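Long-range contacts in hyaluronidase (Thermobaculum terrenum, PDB 5DIY), which is a family 84 glycoside hydrolase that probably removes O-linked N-acetylglucosamine: residues P233-G238 against M259-A264; L376-L381 against D431-V436; D384-A389 against R442-Q447. All blocks are in the same frame, centred on the assembly; numbering follows the deposited sequence.

Contact 1: residues P233-G238 against M259-A264; sequences PELHIG and MALPEA
Met259 lays the end of its side chain against the backbone of His236. Met259 CE lies 3.4 Å from His236 O, and Met259 SD is 3.8 Å from His236 N. Met259 SD also sits 4.1 Å from His236 CB. The bend at the last torsion (chi3 -82°) turns the methyl toward the carbonyl. His236 is the centre of an inverse gamma turn, closed by a weak bond from Ile237 N to Leu235 O. The residues on either side of it make looser contacts. Leu235 CD1 meets Leu261 CD1 at 4.5 Å. Ile237 CG2 is 4.0 Å from Ala264 O, near the start of helix 262-277. The imidazole of His236 leads off from residues 259-264. His236 NE2 gives a 2.7 Å bond to the anti lone pair of Glu234 OE1, nearly in the ring plane. His236 ND1 is bonded to Pro225 O, so both ring nitrogens are engaged and the ring rotation is fixed. His236 lies about 8 Å from Asp228, side chain to side chain, and Asp228 binds N-acetylglucosamine. No hydrogen bond joins the two segments. Van der Waals contact holds them together, in part between Met259 and polar backbone atoms, while Glu234 and Pro225 of the same loop satisfy the ring nitrogens of His236.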
loop_
_atom_site.group_PDB
_atom_site.type_symbol
_atom_site.label_atom_id
_atom_site.label_comp_id
_atom_site.label_asym_id
_atom_site.label_seq_id
_atom_site.Cartn_x
_atom_site.Cartn_y
_atom_site.Cartn_z
ATOM N N PRO C 233 -6.410 -3.195 6.404
ATOM C CA PRO C 233 -7.419 -4.146 5.896
ATOM C C PRO C 233 -7.343 -4.493 4.398
ATOM O O PRO C 233 -7.898 -5.518 3.984
ATOM C CB PRO C 233 -8.737 -3.446 6.209
ATOM C CG PRO C 233 -8.439 -2.619 7.406
ATOM C CD PRO C 233 -7.041 -2.111 7.177
ATOM N N GLU C 234 -6.661 -3.666 3.605
ATOM C CA GLU C 234 -6.560 -3.866 2.157
ATOM C C GLU C 234 -5.348 -4.696 1.781
ATOM O O GLU C 234 -4.227 -4.351 2.159
ATOM C CB GLU C 234 -6.467 -2.517 1.458
ATOM C CG GLU C 234 -7.681 -1.641 1.687
ATOM C CD GLU C 234 -7.428 -0.171 1.422
ATOM O OE1 GLU C 234 -6.404 0.191 0.795
ATOM O OE2 GLU C 234 -8.285 0.621 1.846
ATOM N N LEU C 235 -5.568 -5.780 1.032
ATOM C CA LEU C 235 -4.469 -6.559 0.477
ATOM C C LEU C 235 -4.044 -5.939 -0.855
ATOM O O LEU C 235 -4.683 -6.162 -1.892
ATOM C CB LEU C 235 -4.848 -8.028 0.294
ATOM C CG LEU C 235 -3.747 -8.946 -0.242
ATOM C CD1 LEU C 235 -2.565 -9.002 0.718
ATOM C CD2 LEU C 235 -4.299 -10.338 -0.516
ATOM N N HIS C 236 -2.951 -5.181 -0.819
ATOM C CA HIS C 236 -2.439 -4.496 -2.009
ATOM C C HIS C 236 -1.545 -5.418 -2.822
ATOM O O HIS C 236 -0.312 -5.274 -2.820
ATOM C CB HIS C 236 -1.676 -3.228 -1.623
ATOM C CG HIS C 236 -2.530 -2.169 -1.003
ATOM N ND1 HIS C 236 -2.004 -1.131 -0.267
ATOM C CD2 HIS C 236 -3.871 -1.986 -1.005
ATOM C CE1 HIS C 236 -2.982 -0.346 0.145
ATOM N NE2 HIS C 236 -4.127 -0.845 -0.285
ATOM N N ILE C 237 -2.168 -6.356 -3.530
ATOM C CA ILE C 237 -1.428 -7.286 -4.393
ATOM C C ILE C 237 -1.555 -6.985 -5.888
ATOM O O ILE C 237 -0.949 -7.686 -6.692
ATOM C CB ILE C 237 -1.773 -8.768 -4.102
ATOM C CG1 ILE C 237 -3.287 -9.020 -4.136
ATOM C CG2 ILE C 237 -1.156 -9.179 -2.770
ATOM C CD1 ILE C 237 -3.662 -10.477 -4.315
ATOM N N GLY C 238 -2.302 -5.942 -6.258
ATOM C CA GLY C 238 -2.501 -5.591 -7.662
ATOM C C GLY C 238 -1.244 -5.044 -8.319
ATOM O O GLY C 238 -0.309 -4.640 -7.624
ATOM N N MET C 259 4.503 -3.405 1.637
ATOM C CA MET C 259 3.709 -3.799 2.798
ATOM C C MET C 259 4.611 -4.377 3.880
ATOM O O MET C 259 5.692 -4.908 3.589
ATOM C CB MET C 259 2.653 -4.840 2.405
ATOM C CG MET C 259 1.664 -4.360 1.353
ATOM S SD MET C 259 0.359 -5.557 1.018
ATOM C CE MET C 259 1.207 -6.644 -0.115
ATOM N N ALA C 260 4.149 -4.302 5.123
ATOM C CA ALA C 260 4.778 -5.048 6.226
ATOM C C ALA C 260 4.713 -6.584 6.026
ATOM O O ALA C 260 5.360 -7.322 6.764
ATOM C CB ALA C 260 4.152 -4.656 7.554
ATOM N N LEU C 261 3.899 -7.041 5.067
ATOM C CA LEU C 261 3.927 -8.407 4.529
ATOM C C LEU C 261 4.922 -8.508 3.360
ATOM O O LEU C 261 4.578 -8.141 2.230
ATOM C CB LEU C 261 2.522 -8.792 4.032
ATOM C CG LEU C 261 1.362 -8.657 5.014
ATOM C CD1 LEU C 261 0.058 -9.014 4.320
ATOM C CD2 LEU C 261 1.589 -9.530 6.233
ATOM N N PRO C 262 6.160 -8.988 3.617
ATOM C CA PRO C 262 7.177 -8.960 2.556
ATOM C C PRO C 262 6.957 -9.935 1.409
ATOM O O PRO C 262 7.207 -9.589 0.258
ATOM C CB PRO C 262 8.476 -9.331 3.294
ATOM C CG PRO C 262 8.041 -10.033 4.529
ATOM C CD PRO C 262 6.739 -9.399 4.912
ATOM N N GLU C 263 6.534 -11.154 1.725
ATOM C CA GLU C 263 6.330 -12.172 0.702
ATOM C C GLU C 263 5.161 -11.784 -0.212
ATOM O O GLU C 263 5.262 -11.894 -1.435
ATOM C CB GLU C 263 6.114 -13.553 1.344
ATOM C CG GLU C 263 6.316 -14.722 0.396
ATOM C CD GLU C 263 7.747 -14.895 -0.075
ATOM O OE1 GLU C 263 8.684 -14.466 0.629
ATOM O OE2 GLU C 263 7.935 -15.482 -1.156
ATOM N N ALA C 264 4.074 -11.297 0.382
ATOM C CA ALA C 264 2.933 -10.779 -0.387
ATOM C C ALA C 264 3.310 -9.575 -1.255
ATOM O O ALA C 264 2.770 -9.422 -2.350
ATOM C CB ALA C 264 1.775 -10.427 0.536
#

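Contact 2: residues L376-L381 against D431-V436; sequences LEEYKL and DFRTRV
The loop between helices 412-428 and 440-451 is fastened here to the side of helix 373-398, in the helical region beyond the barrel. Glu378 of the helix is the clasp, its carboxylate bound to two backbone N-H groups of the loop and to the Thr434 hydroxyl. Glu378 OE2 accepts from Arg433 N at 2.9 Å, on the syn side and 23° out of the carboxylate plane. Glu378 OE1 takes two bonds from one residue. Thr434 N reaches the syn lone pair of Glu378 OE1 at 2.8 Å, and Thr434 OG1 meets its anti side at 2.7 Å, 30° out of plane. The Glu378 side chain is extended beyond CG, which carries the carboxylate out to these donors. On the way, Glu378 CG passes over one face of the Phe432 ring, 3.8 Å from its centroid, as a CH-pi contact. The carboxylate and ring planes are 15° apart and stacked. Leu381 CB packs on Phe432 CZ at 3.7 Å. At the other end of the loop segment, Val436 CG2 touches the edge of the Tyr379 ring, at CD1, 3.8 Å away. Three bonds would probably steady a negative charge on this buried glutamate. A carboxylate accepting from consecutive backbone N-H groups and a hydroxyl is a common way of pinning an irregular loop to a helix.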
loop_
_atom_site.group_PDB
_atom_site.type_symbol
_atom_site.label_atom_id
_atom_site.label_comp_id
_atom_site.label_asym_id
_atom_site.label_seq_id
_atom_site.Cartn_x
_atom_site.Cartn_y
_atom_site.Cartn_z
ATOM N N LEU C 376 -8.078 -14.709 2.670
ATOM C CA LEU C 376 -8.678 -15.978 2.221
ATOM C C LEU C 376 -9.826 -16.446 3.121
ATOM O O LEU C 376 -10.861 -16.880 2.626
ATOM C CB LEU C 376 -7.626 -17.089 2.127
ATOM C CG LEU C 376 -6.577 -17.005 1.016
ATOM C CD1 LEU C 376 -5.479 -18.035 1.252
ATOM C CD2 LEU C 376 -7.208 -17.208 -0.354
ATOM N N GLU C 377 -9.635 -16.348 4.436
ATOM C CA GLU C 377 -10.653 -16.761 5.405
ATOM C C GLU C 377 -11.944 -15.965 5.258
ATOM O O GLU C 377 -13.030 -16.543 5.175
ATOM C CB GLU C 377 -10.126 -16.628 6.840
ATOM C CG GLU C 377 -9.133 -17.717 7.234
ATOM C CD GLU C 377 -8.498 -17.495 8.604
ATOM O OE1 GLU C 377 -8.797 -16.482 9.267
ATOM O OE2 GLU C 377 -7.680 -18.343 9.022
ATOM N N GLU C 378 -11.821 -14.639 5.226
ATOM C CA GLU C 378 -12.986 -13.772 5.050
ATOM C C GLU C 378 -13.595 -13.863 3.640
ATOM O O GLU C 378 -14.803 -13.715 3.493
ATOM C CB GLU C 378 -12.675 -12.330 5.471
ATOM C CG GLU C 378 -12.846 -12.156 6.975
ATOM C CD GLU C 378 -12.201 -10.916 7.560
ATOM O OE1 GLU C 378 -11.964 -9.921 6.838
ATOM O OE2 GLU C 378 -11.957 -10.921 8.779
ATOM N N TYR C 379 -12.772 -14.143 2.627
ATOM C CA TYR C 379 -13.269 -14.449 1.275
ATOM C C TYR C 379 -14.216 -15.657 1.276
ATOM O O TYR C 379 -15.315 -15.590 0.712
ATOM C CB TYR C 379 -12.092 -14.702 0.337
ATOM C CG TYR C 379 -12.417 -14.887 -1.129
ATOM C CD1 TYR C 379 -12.704 -13.791 -1.937
ATOM C CD2 TYR C 379 -12.374 -16.150 -1.727
ATOM C CE1 TYR C 379 -12.957 -13.947 -3.289
ATOM C CE2 TYR C 379 -12.632 -16.313 -3.081
ATOM C CZ TYR C 379 -12.920 -15.210 -3.858
ATOM O OH TYR C 379 -13.184 -15.358 -5.197
ATOM N N LYS C 380 -13.796 -16.752 1.912
ATOM C CA LYS C 380 -14.665 -17.930 2.056
ATOM C C LYS C 380 -15.954 -17.599 2.805
ATOM O O LYS C 380 -17.027 -18.025 2.393
ATOM C CB LYS C 380 -13.949 -19.113 2.740
ATOM C CG LYS C 380 -14.904 -20.233 3.147
ATOM C CD LYS C 380 -14.280 -21.613 3.143
ATOM C CE LYS C 380 -15.347 -22.680 3.385
ATOM N NZ LYS C 380 -16.037 -22.500 4.697
ATOM N N LEU C 381 -15.848 -16.863 3.905
ATOM C CA LEU C 381 -17.039 -16.444 4.650
ATOM C C LEU C 381 -18.047 -15.696 3.758
ATOM O O LEU C 381 -19.229 -16.043 3.741
ATOM C CB LEU C 381 -16.660 -15.600 5.879
ATOM C CG LEU C 381 -16.510 -16.286 7.256
ATOM C CD1 LEU C 381 -16.122 -17.762 7.188
ATOM C CD2 LEU C 381 -15.543 -15.516 8.146
ATOM N N ASP C 431 -17.545 -6.901 12.106
ATOM C CA ASP C 431 -16.239 -7.191 12.732
ATOM C C ASP C 431 -15.156 -7.800 11.838
ATOM O O ASP C 431 -14.077 -8.138 12.339
ATOM C CB ASP C 431 -16.442 -8.115 13.947
ATOM C CG ASP C 431 -17.272 -7.477 15.031
ATOM O OD1 ASP C 431 -17.205 -6.237 15.184
ATOM O OD2 ASP C 431 -17.991 -8.208 15.741
ATOM N N PHE C 432 -15.406 -7.948 10.536
ATOM C CA PHE C 432 -14.370 -8.452 9.625
ATOM C C PHE C 432 -13.155 -7.534 9.677
ATOM O O PHE C 432 -13.305 -6.324 9.743
ATOM C CB PHE C 432 -14.896 -8.575 8.177
ATOM C CG PHE C 432 -15.671 -9.847 7.893
ATOM C CD1 PHE C 432 -16.186 -10.654 8.917
ATOM C CD2 PHE C 432 -15.911 -10.226 6.575
ATOM C CE1 PHE C 432 -16.907 -11.803 8.621
ATOM C CE2 PHE C 432 -16.623 -11.380 6.279
ATOM C CZ PHE C 432 -17.124 -12.167 7.304
ATOM N N ARG C 433 -11.969 -8.132 9.681
ATOM C CA ARG C 433 -10.700 -7.403 9.781
ATOM C C ARG C 433 -10.174 -6.912 8.431
ATOM O O ARG C 433 -9.389 -5.960 8.393
ATOM C CB ARG C 433 -9.626 -8.286 10.423
ATOM C CG ARG C 433 -9.935 -8.752 11.845
ATOM C CD ARG C 433 -9.333 -10.128 12.083
ATOM N NE ARG C 433 -9.274 -10.511 13.493
ATOM C CZ ARG C 433 -8.904 -11.715 13.940
ATOM N NH1 ARG C 433 -8.555 -12.689 13.093
ATOM N NH2 ARG C 433 -8.878 -11.952 15.250
ATOM N N THR C 434 -10.578 -7.563 7.339
ATOM C CA THR C 434 -10.093 -7.206 6.002
ATOM C C THR C 434 -11.166 -6.540 5.160
ATOM O O THR C 434 -12.356 -6.591 5.486
ATOM C CB THR C 434 -9.578 -8.423 5.214
ATOM O OG1 THR C 434 -10.674 -9.154 4.652
ATOM C CG2 THR C 434 -8.710 -9.332 6.083
ATOM N N ARG C 435 -10.720 -5.939 4.060
ATOM C CA ARG C 435 -11.595 -5.288 3.091
ATOM C C ARG C 435 -11.761 -6.148 1.828
ATOM O O ARG C 435 -11.985 -5.620 0.732
ATOM C CB ARG C 435 -11.036 -3.895 2.748
ATOM C CG ARG C 435 -12.014 -2.995 1.996
ATOM C CD ARG C 435 -12.287 -1.662 2.663
ATOM N NE ARG C 435 -11.408 -0.592 2.203
ATOM C CZ ARG C 435 -11.772 0.580 1.663
ATOM N NH1 ARG C 435 -13.041 0.920 1.453
ATOM N NH2 ARG C 435 -10.822 1.442 1.331
ATOM N N VAL C 436 -11.661 -7.470 1.976
ATOM C CA VAL C 436 -11.926 -8.382 0.857
ATOM C C VAL C 436 -13.393 -8.248 0.426
ATOM O O VAL C 436 -14.284 -8.154 1.266
ATOM C CB VAL C 436 -11.550 -9.850 1.191
ATOM C CG1 VAL C 436 -12.492 -10.470 2.213
ATOM C CG2 VAL C 436 -11.494 -10.694 -0.074
#

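Contact 3: residues D384-A389 against R442-Q447; sequences DYLDQA and RNFLQQ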
loop_
_atom_site.group_PDB
_atom_site.type_symbol
_atom_site.label_atom_id
_atom_site.label_comp_id
_atom_site.label_asym_id
_atom_site.label_seq_id
_atom_site.Cartn_x
_atom_site.Cartn_y
_atom_site.Cartn_z
ATOM N N ASP C 384 -19.724 -18.218 1.618
ATOM C CA ASP C 384 -20.734 -18.956 2.395
ATOM C C ASP C 384 -22.043 -18.172 2.477
ATOM O O ASP C 384 -23.128 -18.749 2.381
ATOM C CB ASP C 384 -20.260 -19.248 3.836
ATOM C CG ASP C 384 -19.119 -20.259 3.911
ATOM O OD1 ASP C 384 -18.958 -21.099 3.010
ATOM O OD2 ASP C 384 -18.373 -20.207 4.907
ATOM N N TYR C 385 -21.938 -16.854 2.636
ATOM C CA TYR C 385 -23.126 -16.013 2.809
ATOM C C TYR C 385 -23.888 -15.846 1.489
ATOM O O TYR C 385 -25.123 -15.867 1.478
ATOM C CB TYR C 385 -22.771 -14.652 3.417
ATOM C CG TYR C 385 -21.913 -14.686 4.671
ATOM C CD1 TYR C 385 -21.779 -15.848 5.458
ATOM C CD2 TYR C 385 -21.246 -13.538 5.093
ATOM C CE1 TYR C 385 -20.988 -15.856 6.600
ATOM C CE2 TYR C 385 -20.463 -13.538 6.237
ATOM C CZ TYR C 385 -20.333 -14.700 6.985
ATOM O OH TYR C 385 -19.550 -14.693 8.121
ATOM N N LEU C 386 -23.157 -15.693 0.385
ATOM C CA LEU C 386 -23.776 -15.650 -0.945
ATOM C C LEU C 386 -24.556 -16.924 -1.261
ATOM O O LEU C 386 -25.612 -16.867 -1.880
ATOM C CB LEU C 386 -22.729 -15.427 -2.037
ATOM C CG LEU C 386 -22.205 -14.002 -2.185
ATOM C CD1 LEU C 386 -21.018 -13.994 -3.142
ATOM C CD2 LEU C 386 -23.299 -13.063 -2.681
ATOM N N ASP C 387 -24.010 -18.060 -0.838
ATOM C CA ASP C 387 -24.667 -19.357 -0.967
ATOM C C ASP C 387 -26.042 -19.372 -0.280
ATOM O O ASP C 387 -27.017 -19.881 -0.831
ATOM C CB ASP C 387 -23.761 -20.457 -0.382
ATOM C CG ASP C 387 -23.975 -21.815 -1.027
ATOM O OD1 ASP C 387 -24.746 -21.938 -2.005
ATOM O OD2 ASP C 387 -23.351 -22.784 -0.541
ATOM N N GLN C 388 -26.118 -18.788 0.913
ATOM C CA GLN C 388 -27.393 -18.623 1.610
ATOM C C GLN C 388 -28.333 -17.610 0.938
ATOM O O GLN C 388 -29.550 -17.784 0.984
ATOM C CB GLN C 388 -27.161 -18.273 3.083
ATOM C CG GLN C 388 -26.465 -19.392 3.858
ATOM C CD GLN C 388 -27.290 -20.660 3.926
ATOM O OE1 GLN C 388 -28.502 -20.604 4.112
ATOM N NE2 GLN C 388 -26.640 -21.806 3.760
ATOM N N ALA C 389 -27.783 -16.569 0.312
ATOM C CA ALA C 389 -28.597 -15.655 -0.515
ATOM C C ALA C 389 -29.227 -16.379 -1.706
ATOM O O ALA C 389 -30.380 -16.120 -2.051
ATOM C CB ALA C 389 -27.771 -14.471 -0.998
ATOM N N ARG C 442 -21.434 -7.372 1.015
ATOM C CA ARG C 442 -22.236 -6.847 2.128
ATOM C C ARG C 442 -23.520 -6.178 1.649
ATOM O O ARG C 442 -24.620 -6.569 2.070
ATOM C CB ARG C 442 -21.427 -5.849 2.958
ATOM C CG ARG C 442 -22.096 -5.403 4.249
ATOM C CD ARG C 442 -21.395 -4.189 4.839
ATOM N NE ARG C 442 -20.030 -4.522 5.231
ATOM C CZ ARG C 442 -19.679 -5.137 6.359
ATOM N NH1 ARG C 442 -20.588 -5.493 7.257
ATOM N NH2 ARG C 442 -18.394 -5.394 6.593
ATOM N N ASN C 443 -23.377 -5.190 0.760
ATOM C CA ASN C 443 -24.530 -4.407 0.287
ATOM C C ASN C 443 -25.526 -5.271 -0.489
ATOM O O ASN C 443 -26.727 -5.063 -0.389
ATOM C CB ASN C 443 -24.098 -3.195 -0.564
ATOM C CG ASN C 443 -23.261 -2.173 0.210
ATOM O OD1 ASN C 443 -23.306 -2.086 1.437
ATOM N ND2 ASN C 443 -22.488 -1.384 -0.526
ATOM N N PHE C 444 -25.024 -6.251 -1.241
ATOM C CA PHE C 444 -25.892 -7.199 -1.931
ATOM C C PHE C 444 -26.707 -8.016 -0.931
ATOM O O PHE C 444 -27.917 -8.129 -1.073
ATOM C CB PHE C 444 -25.093 -8.127 -2.855
ATOM C CG PHE C 444 -25.942 -9.154 -3.566
ATOM C CD1 PHE C 444 -26.859 -8.760 -4.539
ATOM C CD2 PHE C 444 -25.818 -10.516 -3.267
ATOM C CE1 PHE C 444 -27.647 -9.701 -5.201
ATOM C CE2 PHE C 444 -26.604 -11.462 -3.917
ATOM C CZ PHE C 444 -27.521 -11.055 -4.886
ATOM N N LEU C 445 -26.039 -8.554 0.084
ATOM C CA LEU C 445 -26.706 -9.343 1.127
ATOM C C LEU C 445 -27.737 -8.537 1.923
ATOM O O LEU C 445 -28.834 -9.036 2.218
ATOM C CB LEU C 445 -25.664 -9.996 2.056
ATOM C CG LEU C 445 -24.792 -11.059 1.374
ATOM C CD1 LEU C 445 -23.638 -11.502 2.264
ATOM C CD2 LEU C 445 -25.618 -12.255 0.927
ATOM N N GLN C 446 -27.405 -7.290 2.251
ATOM C CA GLN C 446 -28.350 -6.403 2.926
ATOM C C GLN C 446 -29.607 -6.185 2.076
ATOM O O GLN C 446 -30.717 -6.117 2.606
ATOM C CB GLN C 446 -27.700 -5.055 3.254
ATOM C CG GLN C 446 -28.558 -4.103 4.094
ATOM C CD GLN C 446 -28.742 -4.585 5.527
ATOM O OE1 GLN C 446 -27.774 -4.788 6.251
ATOM N NE2 GLN C 446 -29.978 -4.771 5.936
ATOM N N GLN C 447 -29.423 -6.076 0.763
ATOM C CA GLN C 447 -30.534 -5.899 -0.160
ATOM C C GLN C 447 -31.388 -7.172 -0.283
ATOM O O GLN C 447 -32.603 -7.075 -0.476
ATOM C CB GLN C 447 -30.028 -5.409 -1.533
ATOM C CG GLN C 447 -31.121 -4.979 -2.516
ATOM C CD GLN C 447 -32.132 -4.001 -1.936
ATOM O OE1 GLN C 447 -33.345 -4.183 -2.064
ATOM N NE2 GLN C 447 -31.645 -2.967 -1.292
#
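Leu445 reaches from helix 440-451 into the side of helix 373-398. Its CB leaves the backbone toward the partner helix. CG lies anti to the carbonyl carbon (chi1 -66°) and carries both methyls forward to the neighbouring helix. They then part. Leu445 CD1 comes to 3.5 Å from Tyr385 CB and lies at the edge of the tyrosine ring, near its plane. Leu445 CD2 goes to the next turn and rests 3.6 Å from Ala389 CB. Leu445 CD2 is also 3.7 Å from Tyr385 O, a carbonyl that accepts the helical bond from Ala389 N. Leu386 CD2 is a more distant neighbour of this methyl. The leucine thus spans one turn of the opposite helix, from Tyr385 to Ala389. Leu445 and Ala389 are the residues whose CA atoms come nearest, 6.8 Å apart, which fits the small side chain of Ala389.

Phe444 makes the second part of the contact. Its CG is anti to the backbone N (chi1 178°), and the ring lies beside Leu386. Leu386 CD2 approaches Phe444 CD2 to 3.6 Å, obliquely to the ring, and the two side chains cross at about a right angle. Ala389 CB is farther off, 4.4 Å from Phe444 CE2. Around the pair, Phe444 stacks on Phe328 of helix 322-336, and Leu386 touches Ile351 and Met354 of helix 340-362. Tyr385 and Leu445 also meet helix 412-428, through Tyr421 and Leu426 respectively.

All five touching residues are buried, and no hydrogen bond crosses between the segments. The local helix axes come within 10.4 Å of each other and run nearly in the same direction, 28° apart. This is apolar side-by-side packing of two roughly parallel helices, as found in the core of a helical bundle.

From the N terminus, seven strands of the eight-stranded parallel barrel precede contact 1, whose loop contains the eighth, 251-256. Contact 1 joins the loop after strand 218-222 to the start of helix 262-277. Contacts 2 and 3 both open after contact 1 has closed, farther from the centre of the chain. Both begin on helix 373-398 and end on the chain that returns after helix 412-428. Their segments alternate, so the two loops cross. Contact 1 touches contact 2 through a salt bridge from Glu234 to Arg435, which ties this barrel loop to the helical region. Contacts 2 and 3 meet where Phe432 packs on Tyr385.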